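Long-range contacts in peptidase M28 (Shewanella amazonensis SB2B, PDB 3IIB), which probably acts as a zinc-dependent metallodipeptidase or carboxypeptidase of peptidase family M28, with the homodimer as its active form: residues I170-M181 with A199-N210; P89-I99 with R180-Y189. One frame throughout, in Å; residues are numbered along the deposited sequence.

Contact 1. Residues I170-M181 with A199-N210; sequences IIRSIGTDHDRM and AAISNPDADLIN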
loop_
_atom_site.group_PDB
_atom_site.type_symbol
_atom_site.label_atom_id
_atom_site.label_comp_id
_atom_site.label_asym_id
_atom_site.label_seq_id
_atom_site.Cartn_x
_atom_site.Cartn_y
_atom_site.Cartn_z
ATOM N N ILE A 170 -15.452 14.675 -0.605
ATOM C CA ILE A 170 -14.426 13.650 -0.703
ATOM C C ILE A 170 -13.768 13.765 -2.055
ATOM O O ILE A 170 -14.439 14.044 -3.049
ATOM C CB ILE A 170 -14.965 12.198 -0.511
ATOM C CG1 ILE A 170 -16.201 11.945 -1.354
ATOM C CG2 ILE A 170 -15.260 11.908 1.021
ATOM C CD1 ILE A 170 -16.548 10.398 -1.568
ATOM N N ILE A 171 -12.466 13.502 -2.093
ATOM C CA ILE A 171 -11.749 13.460 -3.354
ATOM C C ILE A 171 -11.051 12.112 -3.563
ATOM O O ILE A 171 -10.623 11.445 -2.610
ATOM C CB ILE A 171 -10.715 14.624 -3.506
ATOM C CG1 ILE A 171 -9.496 14.466 -2.574
ATOM C CG2 ILE A 171 -11.428 15.987 -3.413
ATOM C CD1 ILE A 171 -8.378 15.514 -2.854
ATOM N N ARG A 172 -10.929 11.708 -4.817
ATOM C CA ARG A 172 -9.941 10.707 -5.153
ATOM C C ARG A 172 -8.568 11.262 -4.821
ATOM O O ARG A 172 -8.184 12.339 -5.288
ATOM C CB ARG A 172 -9.971 10.351 -6.639
ATOM C CG ARG A 172 -8.882 9.340 -7.079
ATOM C CD ARG A 172 -8.908 9.113 -8.599
ATOM N NE ARG A 172 -10.090 8.378 -9.032
ATOM C CZ ARG A 172 -10.173 7.049 -9.102
ATOM N NH1 ARG A 172 -9.113 6.264 -8.792
ATOM N NH2 ARG A 172 -11.307 6.486 -9.508
ATOM N N SER A 173 -7.839 10.504 -4.007
ATOM C CA SER A 173 -6.488 10.870 -3.597
ATOM C C SER A 173 -5.673 11.329 -4.778
ATOM O O SER A 173 -5.735 10.724 -5.875
ATOM C CB SER A 173 -5.793 9.690 -2.937
ATOM O OG SER A 173 -6.236 9.521 -1.588
ATOM N N ILE A 174 -4.893 12.396 -4.546
ATOM C CA ILE A 174 -4.043 12.964 -5.567
ATOM C C ILE A 174 -2.762 12.126 -5.609
ATOM O O ILE A 174 -1.713 12.503 -5.076
ATOM C CB ILE A 174 -3.755 14.480 -5.359
ATOM C CG1 ILE A 174 -5.040 15.253 -5.047
ATOM C CG2 ILE A 174 -3.015 15.028 -6.612
ATOM C CD1 ILE A 174 -6.137 15.132 -6.133
ATOM N N GLY A 175 -2.885 10.959 -6.237
ATOM C CA GLY A 175 -1.837 9.932 -6.174
ATOM C C GLY A 175 -1.896 9.121 -7.417
ATOM O O GLY A 175 -2.947 9.035 -8.055
ATOM N N THR A 176 -0.769 8.527 -7.759
ATOM C CA THR A 176 -0.666 7.696 -8.931
ATOM C C THR A 176 -0.734 6.190 -8.618
ATOM O O THR A 176 -0.715 5.362 -9.553
ATOM C CB THR A 176 0.649 7.995 -9.649
ATOM O OG1 THR A 176 1.723 7.979 -8.682
ATOM C CG2 THR A 176 0.595 9.345 -10.319
ATOM N N ASP A 177 -0.811 5.824 -7.345
ATOM C CA ASP A 177 -0.918 4.412 -6.960
ATOM C C ASP A 177 -2.326 3.835 -7.126
ATOM O O ASP A 177 -3.300 4.568 -7.243
ATOM C CB ASP A 177 -0.592 4.315 -5.490
ATOM C CG ASP A 177 -1.548 5.113 -4.657
ATOM O OD1 ASP A 177 -1.417 6.363 -4.702
ATOM O OD2 ASP A 177 -2.437 4.485 -4.017
ATOM N N HIS A 178 -2.439 2.501 -7.076
ATOM C CA HIS A 178 -3.734 1.859 -6.817
ATOM C C HIS A 178 -3.628 1.066 -5.511
ATOM O O HIS A 178 -4.091 -0.070 -5.394
ATOM C CB HIS A 178 -4.219 1.002 -8.006
ATOM C CG HIS A 178 -3.274 -0.068 -8.432
ATOM N ND1 HIS A 178 -3.537 -1.414 -8.263
ATOM C CD2 HIS A 178 -2.091 -0.002 -9.089
ATOM C CE1 HIS A 178 -2.533 -2.123 -8.742
ATOM N NE2 HIS A 178 -1.646 -1.293 -9.259
ATOM N N ASP A 179 -2.978 1.679 -4.521
ATOM C CA ASP A 179 -2.957 1.123 -3.169
ATOM C C ASP A 179 -4.070 1.704 -2.310
ATOM O O ASP A 179 -4.603 2.787 -2.579
ATOM C CB ASP A 179 -1.629 1.412 -2.523
ATOM C CG ASP A 179 -0.489 0.701 -3.176
ATOM O OD1 ASP A 179 -0.637 -0.511 -3.512
ATOM O OD2 ASP A 179 0.562 1.363 -3.384
ATOM N N ARG A 180 -4.414 0.953 -1.266
ATOM C CA ARG A 180 -5.453 1.327 -0.322
ATOM C C ARG A 180 -4.850 2.315 0.680
ATOM O O ARG A 180 -4.812 2.067 1.896
ATOM C CB ARG A 180 -6.040 0.097 0.337
ATOM C CG ARG A 180 -7.379 0.368 0.967
ATOM C CD ARG A 180 -8.480 0.153 -0.043
ATOM N NE ARG A 180 -9.790 0.481 0.510
ATOM C CZ ARG A 180 -10.502 -0.316 1.296
ATOM N NH1 ARG A 180 -10.059 -1.513 1.647
ATOM N NH2 ARG A 180 -11.695 0.097 1.720
HETATM N N MSE A 181 -4.422 3.463 0.143
HETATM C CA MSE A 181 -3.744 4.497 0.897
HETATM C C MSE A 181 -4.470 5.810 0.541
HETATM O O MSE A 181 -4.633 6.135 -0.649
HETATM C CB MSE A 181 -2.276 4.610 0.448
HETATM C CG MSE A 181 -1.459 3.363 0.697
HETATM SE SE MSE A 181 -0.829 3.259 2.492
HETATM C CE MSE A 181 -2.300 3.011 3.641
ATOM N N ALA A 199 -12.071 15.332 2.871
ATOM C CA ALA A 199 -11.283 14.128 3.006
ATOM C C ALA A 199 -10.901 13.592 1.641
ATOM O O ALA A 199 -11.562 13.879 0.646
ATOM C CB ALA A 199 -12.070 13.082 3.769
ATOM N N ALA A 200 -9.813 12.840 1.618
ATOM C CA ALA A 200 -9.386 12.063 0.447
ATOM C C ALA A 200 -9.619 10.582 0.723
ATOM O O ALA A 200 -9.402 10.106 1.847
ATOM C CB ALA A 200 -7.913 12.312 0.148
ATOM N N ILE A 201 -10.062 9.861 -0.312
ATOM C CA ILE A 201 -10.234 8.424 -0.233
ATOM C C ILE A 201 -9.210 7.773 -1.138
ATOM O O ILE A 201 -8.632 8.436 -2.016
ATOM C CB ILE A 201 -11.661 7.954 -0.555
ATOM C CG1 ILE A 201 -12.025 8.195 -2.045
ATOM C CG2 ILE A 201 -12.658 8.593 0.400
ATOM C CD1 ILE A 201 -13.489 7.852 -2.421
ATOM N N SER A 202 -8.914 6.502 -0.856
ATOM C CA SER A 202 -7.911 5.792 -1.633
ATOM C C SER A 202 -8.388 5.678 -3.053
ATOM O O SER A 202 -9.580 5.715 -3.332
ATOM C CB SER A 202 -7.597 4.391 -1.084
ATOM O OG SER A 202 -8.635 3.453 -1.325
ATOM N N ASN A 203 -7.433 5.512 -3.954
ATOM C CA ASN A 203 -7.747 5.253 -5.349
ATOM C C ASN A 203 -8.679 4.046 -5.592
ATOM O O ASN A 203 -9.663 4.205 -6.302
ATOM C CB ASN A 203 -6.444 5.210 -6.146
ATOM C CG ASN A 203 -6.055 6.589 -6.651
ATOM O OD1 ASN A 203 -6.651 7.101 -7.600
ATOM N ND2 ASN A 203 -5.150 7.250 -5.937
ATOM N N PRO A 204 -8.443 2.876 -4.930
ATOM C CA PRO A 204 -9.391 1.755 -5.092
ATOM C C PRO A 204 -10.801 2.115 -4.596
ATOM O O PRO A 204 -11.791 1.701 -5.169
ATOM C CB PRO A 204 -8.746 0.639 -4.268
ATOM C CG PRO A 204 -7.243 0.951 -4.380
ATOM C CD PRO A 204 -7.212 2.445 -4.236
ATOM N N ASP A 205 -10.889 2.917 -3.532
ATOM C CA ASP A 205 -12.202 3.313 -3.037
ATOM C C ASP A 205 -12.963 4.232 -4.029
ATOM O O ASP A 205 -14.173 4.151 -4.186
ATOM C CB ASP A 205 -12.050 3.995 -1.666
ATOM C CG ASP A 205 -11.726 3.018 -0.580
ATOM O OD1 ASP A 205 -12.503 2.048 -0.413
ATOM O OD2 ASP A 205 -10.695 3.235 0.104
ATOM N N ALA A 206 -12.235 5.097 -4.715
ATOM C CA ALA A 206 -12.819 5.981 -5.714
ATOM C C ALA A 206 -13.282 5.115 -6.914
ATOM O O ALA A 206 -14.374 5.338 -7.453
ATOM C CB ALA A 206 -11.798 7.018 -6.147
ATOM N N ASP A 207 -12.478 4.085 -7.262
ATOM C CA ASP A 207 -12.870 3.145 -8.314
ATOM C C ASP A 207 -14.185 2.442 -7.898
ATOM O O ASP A 207 -15.061 2.210 -8.718
ATOM C CB ASP A 207 -11.843 2.046 -8.549
ATOM C CG ASP A 207 -10.550 2.551 -9.105
ATOM O OD1 ASP A 207 -10.528 3.690 -9.640
ATOM O OD2 ASP A 207 -9.541 1.817 -8.966
ATOM N N LEU A 208 -14.280 2.068 -6.625
ATOM C CA LEU A 208 -15.458 1.357 -6.128
ATOM C C LEU A 208 -16.716 2.223 -6.235
ATOM O O LEU A 208 -17.786 1.752 -6.648
ATOM C CB LEU A 208 -15.246 0.911 -4.682
ATOM C CG LEU A 208 -16.424 0.264 -3.951
ATOM C CD1 LEU A 208 -16.804 -1.034 -4.663
ATOM C CD2 LEU A 208 -15.989 0.018 -2.465
ATOM N N ILE A 209 -16.583 3.486 -5.853
ATOM C CA ILE A 209 -17.700 4.391 -5.869
ATOM C C ILE A 209 -18.138 4.523 -7.350
ATOM O O ILE A 209 -19.321 4.489 -7.666
ATOM C CB ILE A 209 -17.354 5.744 -5.279
ATOM C CG1 ILE A 209 -17.205 5.638 -3.766
ATOM C CG2 ILE A 209 -18.460 6.768 -5.609
ATOM C CD1 ILE A 209 -16.884 6.989 -3.030
ATOM N N ASN A 210 -17.169 4.663 -8.243
ATOM C CA ASN A 210 -17.458 4.780 -9.676
ATOM C C ASN A 210 -18.249 3.564 -10.187
ATOM O O ASN A 210 -19.216 3.725 -10.931
ATOM C CB ASN A 210 -16.180 4.911 -10.506
ATOM C CG ASN A 210 -15.598 6.334 -10.525
ATOM O OD1 ASN A 210 -16.278 7.335 -10.238
ATOM N ND2 ASN A 210 -14.333 6.424 -10.949
HETATM O O HOH W 1 -5.159 8.632 -9.621
HETATM O O HOH W 2 -4.517 5.857 -3.300
#

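Contact 2. Residues P89-I99 with R180-Y189; sequences PLVVTALGGSI and RMAHTGMMRY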
loop_
_atom_site.group_PDB
_atom_site.type_symbol
_atom_site.label_atom_id
_atom_site.label_comp_id
_atom_site.label_asym_id
_atom_site.label_seq_id
_atom_site.Cartn_x
_atom_site.Cartn_y
_atom_site.Cartn_z
ATOM N N PRO A 89 -16.722 -0.592 3.610
ATOM C CA PRO A 89 -15.736 0.329 4.201
ATOM C C PRO A 89 -14.986 1.136 3.151
ATOM O O PRO A 89 -14.792 0.673 2.014
ATOM C CB PRO A 89 -14.741 -0.610 4.903
ATOM C CG PRO A 89 -15.400 -1.938 4.969
ATOM C CD PRO A 89 -16.312 -1.991 3.792
ATOM N N LEU A 90 -14.639 2.358 3.519
ATOM C CA LEU A 90 -13.691 3.167 2.779
ATOM C C LEU A 90 -12.433 3.440 3.610
ATOM O O LEU A 90 -12.442 3.336 4.852
ATOM C CB LEU A 90 -14.355 4.475 2.393
ATOM C CG LEU A 90 -15.611 4.412 1.536
ATOM C CD1 LEU A 90 -16.344 5.765 1.574
ATOM C CD2 LEU A 90 -15.342 3.962 0.073
ATOM N N VAL A 91 -11.337 3.757 2.924
ATOM C CA VAL A 91 -10.084 4.135 3.579
ATOM C C VAL A 91 -9.939 5.619 3.195
ATOM O O VAL A 91 -9.902 5.983 2.016
ATOM C CB VAL A 91 -8.858 3.309 3.134
ATOM C CG1 VAL A 91 -7.547 4.022 3.506
ATOM C CG2 VAL A 91 -8.901 1.853 3.790
ATOM N N VAL A 92 -9.954 6.443 4.211
ATOM C CA VAL A 92 -10.100 7.883 4.053
ATOM C C VAL A 92 -9.068 8.555 4.940
ATOM O O VAL A 92 -8.676 8.011 5.969
ATOM C CB VAL A 92 -11.544 8.331 4.431
ATOM C CG1 VAL A 92 -11.839 8.122 5.913
ATOM C CG2 VAL A 92 -11.806 9.765 4.070
ATOM N N THR A 93 -8.706 9.777 4.581
ATOM C CA THR A 93 -7.994 10.652 5.495
ATOM C C THR A 93 -8.454 12.104 5.312
ATOM O O THR A 93 -8.790 12.528 4.210
ATOM C CB THR A 93 -6.462 10.523 5.296
ATOM O OG1 THR A 93 -5.792 11.086 6.434
ATOM C CG2 THR A 93 -6.032 11.213 4.016
ATOM N N ALA A 94 -8.438 12.870 6.394
ATOM C CA ALA A 94 -8.791 14.277 6.323
ATOM C C ALA A 94 -7.742 14.983 5.456
ATOM O O ALA A 94 -6.532 14.670 5.531
ATOM C CB ALA A 94 -8.800 14.910 7.753
ATOM N N LEU A 95 -8.206 15.956 4.685
ATOM C CA LEU A 95 -7.310 16.925 4.077
ATOM C C LEU A 95 -6.756 17.814 5.169
ATOM O O LEU A 95 -7.429 18.105 6.148
ATOM C CB LEU A 95 -8.020 17.735 2.986
ATOM C CG LEU A 95 -8.582 16.878 1.835
ATOM C CD1 LEU A 95 -9.108 17.808 0.687
ATOM C CD2 LEU A 95 -7.569 15.854 1.333
ATOM N N GLY A 96 -5.492 18.213 5.006
ATOM C CA GLY A 96 -4.816 19.038 5.987
ATOM C C GLY A 96 -5.525 20.338 6.242
ATOM O O GLY A 96 -5.704 21.125 5.351
ATOM N N GLY A 97 -5.907 20.558 7.483
ATOM C CA GLY A 97 -6.664 21.729 7.853
ATOM C C GLY A 97 -8.176 21.551 7.872
ATOM O O GLY A 97 -8.871 22.479 8.294
ATOM N N SER A 98 -8.690 20.376 7.496
ATOM C CA SER A 98 -10.141 20.158 7.508
ATOM C C SER A 98 -10.708 20.403 8.892
ATOM O O SER A 98 -10.133 19.989 9.913
ATOM C CB SER A 98 -10.507 18.712 7.096
ATOM O OG SER A 98 -11.915 18.571 7.054
ATOM N N ILE A 99 -11.891 20.994 8.938
ATOM C CA ILE A 99 -12.679 20.993 10.138
ATOM C C ILE A 99 -13.209 19.570 10.374
ATOM O O ILE A 99 -13.235 18.736 9.474
ATOM C CB ILE A 99 -13.881 22.002 10.055
ATOM C CG1 ILE A 99 -14.881 21.625 8.948
ATOM C CG2 ILE A 99 -13.357 23.437 9.818
ATOM C CD1 ILE A 99 -16.279 22.311 9.121
ATOM N N ARG A 180 -4.414 0.953 -1.266
ATOM C CA ARG A 180 -5.453 1.327 -0.322
ATOM C C ARG A 180 -4.850 2.315 0.680
ATOM O O ARG A 180 -4.812 2.067 1.896
ATOM C CB ARG A 180 -6.040 0.097 0.337
ATOM C CG ARG A 180 -7.379 0.368 0.967
ATOM C CD ARG A 180 -8.480 0.153 -0.043
ATOM N NE ARG A 180 -9.790 0.481 0.510
ATOM C CZ ARG A 180 -10.502 -0.316 1.296
ATOM N NH1 ARG A 180 -10.059 -1.513 1.647
ATOM N NH2 ARG A 180 -11.695 0.097 1.720
HETATM N N MSE A 181 -4.422 3.463 0.143
HETATM C CA MSE A 181 -3.744 4.497 0.897
HETATM C C MSE A 181 -4.470 5.810 0.541
HETATM O O MSE A 181 -4.633 6.135 -0.649
HETATM C CB MSE A 181 -2.276 4.610 0.448
HETATM C CG MSE A 181 -1.459 3.363 0.697
HETATM SE SE MSE A 181 -0.829 3.259 2.492
HETATM C CE MSE A 181 -2.300 3.011 3.641
ATOM N N ALA A 182 -4.857 6.557 1.585
ATOM C CA ALA A 182 -5.449 7.868 1.414
ATOM C C ALA A 182 -4.344 8.935 1.538
ATOM O O ALA A 182 -3.509 8.898 2.473
ATOM C CB ALA A 182 -6.615 8.088 2.384
ATOM N N HIS A 183 -4.315 9.839 0.553
ATOM C CA HIS A 183 -3.286 10.870 0.475
ATOM C C HIS A 183 -3.848 12.159 1.090
ATOM O O HIS A 183 -4.911 12.648 0.677
ATOM C CB HIS A 183 -2.888 11.180 -0.961
ATOM C CG HIS A 183 -2.263 10.064 -1.725
ATOM N ND1 HIS A 183 -1.033 10.192 -2.348
ATOM C CD2 HIS A 183 -2.712 8.821 -2.025
ATOM C CE1 HIS A 183 -0.767 9.089 -3.013
ATOM N NE2 HIS A 183 -1.767 8.235 -2.827
ATOM N N THR A 184 -3.144 12.685 2.093
ATOM C CA THR A 184 -3.484 13.976 2.690
ATOM C C THR A 184 -2.747 15.108 1.967
ATOM O O THR A 184 -2.221 14.913 0.870
ATOM C CB THR A 184 -3.220 13.959 4.231
ATOM O OG1 THR A 184 -3.890 15.075 4.846
ATOM C CG2 THR A 184 -1.678 13.850 4.621
ATOM N N GLY A 185 -2.726 16.288 2.586
ATOM C CA GLY A 185 -2.074 17.467 2.011
ATOM C C GLY A 185 -2.911 18.696 2.280
ATOM O O GLY A 185 -4.095 18.594 2.662
HETATM N N MSE A 186 -2.303 19.845 2.074
HETATM C CA MSE A 186 -2.889 21.095 2.511
HETATM C C MSE A 186 -4.124 21.390 1.671
HETATM O O MSE A 186 -4.211 21.087 0.447
HETATM C CB MSE A 186 -1.878 22.226 2.395
HETATM C CG MSE A 186 -2.317 23.501 2.965
HETATM SE SE MSE A 186 -2.310 23.357 4.778
HETATM C CE MSE A 186 -2.344 25.289 4.957
HETATM N N MSE A 187 -5.101 21.966 2.341
HETATM C CA MSE A 187 -6.196 22.621 1.657
HETATM C C MSE A 187 -6.448 23.944 2.366
HETATM O O MSE A 187 -5.960 24.171 3.503
HETATM C CB MSE A 187 -7.413 21.764 1.696
HETATM C CG MSE A 187 -7.769 21.402 3.051
HETATM SE SE MSE A 187 -9.655 21.451 3.341
HETATM C CE MSE A 187 -10.027 23.090 2.854
ATOM N N ARG A 188 -7.114 24.852 1.662
ATOM C CA ARG A 188 -7.393 26.180 2.207
ATOM C C ARG A 188 -8.880 26.459 2.103
ATOM O O ARG A 188 -9.440 26.367 1.027
ATOM C CB ARG A 188 -6.662 27.284 1.421
ATOM C CG ARG A 188 -5.194 27.076 1.158
ATOM C CD ARG A 188 -4.419 28.383 1.167
ATOM N NE ARG A 188 -4.087 28.771 2.541
ATOM C CZ ARG A 188 -2.904 28.590 3.138
ATOM N NH1 ARG A 188 -1.869 28.042 2.497
ATOM N NH2 ARG A 188 -2.746 28.976 4.401
ATOM N N TYR A 189 -9.481 26.846 3.215
ATOM C CA TYR A 189 -10.794 27.434 3.201
ATOM C C TYR A 189 -10.655 28.897 2.751
ATOM O O TYR A 189 -9.554 29.434 2.695
ATOM C CB TYR A 189 -11.417 27.358 4.592
ATOM C CG TYR A 189 -11.718 25.943 5.016
ATOM C CD1 TYR A 189 -12.596 25.150 4.285
ATOM C CD2 TYR A 189 -11.119 25.394 6.143
ATOM C CE1 TYR A 189 -12.885 23.833 4.672
ATOM C CE2 TYR A 189 -11.395 24.089 6.532
ATOM C CZ TYR A 189 -12.307 23.330 5.817
ATOM O OH TYR A 189 -12.550 22.065 6.245
#

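Contact 1. Residues I170-M181 with A199-N210
Asp-205 OD2 is gripped from one face of its carboxylate by Arg-180 NE, 2.9 Å away in a nearly straight bond, and by the hydroxyl of Ser-202. The second carboxylate oxygen, OD1, offers its syn lone pair to Arg-180 NH2 at 3.0 Å, making a side-on, two-nitrogen salt bridge. Ser-202 is also the N-cap of helix 203-213, its OG accepting from Asp-205 N, so the helix start and the arginine are fixed together.

A second arginine, Arg-172, grips the first turns of the same helix. It runs out extended from the strand and bends at chi3 (-70°), laying its guanidinium over Ala-206, whose CB sits 3.3 Å above the centre of the plane. At the edge, NH1 meets an in-plane lone pair of Asn-203 OD1 at 2.9 Å, while NH1 and NH2 together clasp the single oxygen Asp-207 OD1, the NH2 bond being 2.9 Å. An alanine here would remove this flat lid and is likely to leave Asp-207, and Asp-135 that pairs with NE, without this arginine's charge. ND2 and the backbone N of Asn-203 both donate to one water, which also lies within bonding distance of Asp-177 OD2 and Met-181 O.

Between the strands, Ile-171 N bonds to Ala-199 O and Ile-201 N to Ile-171 O. Ile-201 O then takes both Ser-173 N and Ser-173 OG, the hydroxyl at 2.7 Å from above the carbonyl plane. Ile-170 CD1 reaches Ile-209 CD1 tip to tip at 3.7 Å.

Strand 168-172 thus pairs in parallel with strands 198-201 and 131-134, with helix 203-213 packed against Phe-133 over the face that carries Ile-170 and Ile-201, and helix 145-163 against Ile-171.

Contact 2. Residues P89-I99 with R180-Y189
With OG1 of Thr-184 swung opposite its main-chain nitrogen (chi1 -164°), the hydroxyl donates to Ala-94 O at 2.8 Å, in the carbonyl plane. Thr-93 has the same torsion, which sends its OG1 to Glu-263 and turns CG2 onto Ala-182, 3.6 Å from CB. Further back, Val-91 CG2 lies over the centre of the Arg-180 guanidinium, 3.6 Å above the plane, a methyl lid on a group whose charge is met by Asp-205.

Past Ala-94 the backbones take over. Gly-96 N bonds to Gly-185 O, tilted from the carbonyl plane, and Met-187 N returns to Gly-96 O at 3.2 Å, a single bridge at Gly-96, the second residue of the type II turn from Leu-95 to Ser-98. Selenomethionine Met-187 rests CG on Leu-95 CB, at 3.7 Å, and holds its CE methyl over one face of the Tyr-189 ring, toward the rim. That tyrosine receives Ile-99 N at its hydroxyl, 3.0 Å away and in the ring plane; the same OH is bonded to Ile-196 O.

Between the two segments, then, the bonds past Arg-180 are uncharged: main-chain pairs and two hydroxyls, with apolar packing around them. Gly-185 comes about 4 Å from the side chain of the zinc ligand His-402, and Thr-184 is tied by its backbone to that of His-402, so the loop is held by mostly neutral bonds close to the metal site.

How the contacts relate
The centres of contacts 1 and 2 are 11 Å apart, on one sheet. Strand 198-201 lies between strand 168-172, its parallel partner in contact 1, and strand 88-94, its antiparallel neighbour from contact 2; Ala-200 N and Thr-93 O probably bond at 2.8 Å. Along the chain the segments alternate: 89-99, 170-181, 180-189, 199-210. Arg-180 and Met-181 belong to both contacts, and Asp-177 OD1 probably bonds to His-183 NE2 at 2.7 Å. One continuous loop thus runs from the strand end past the zinc ligand His-402. Both contacts also touch the second subunit, consistent with the homodimer being the active form.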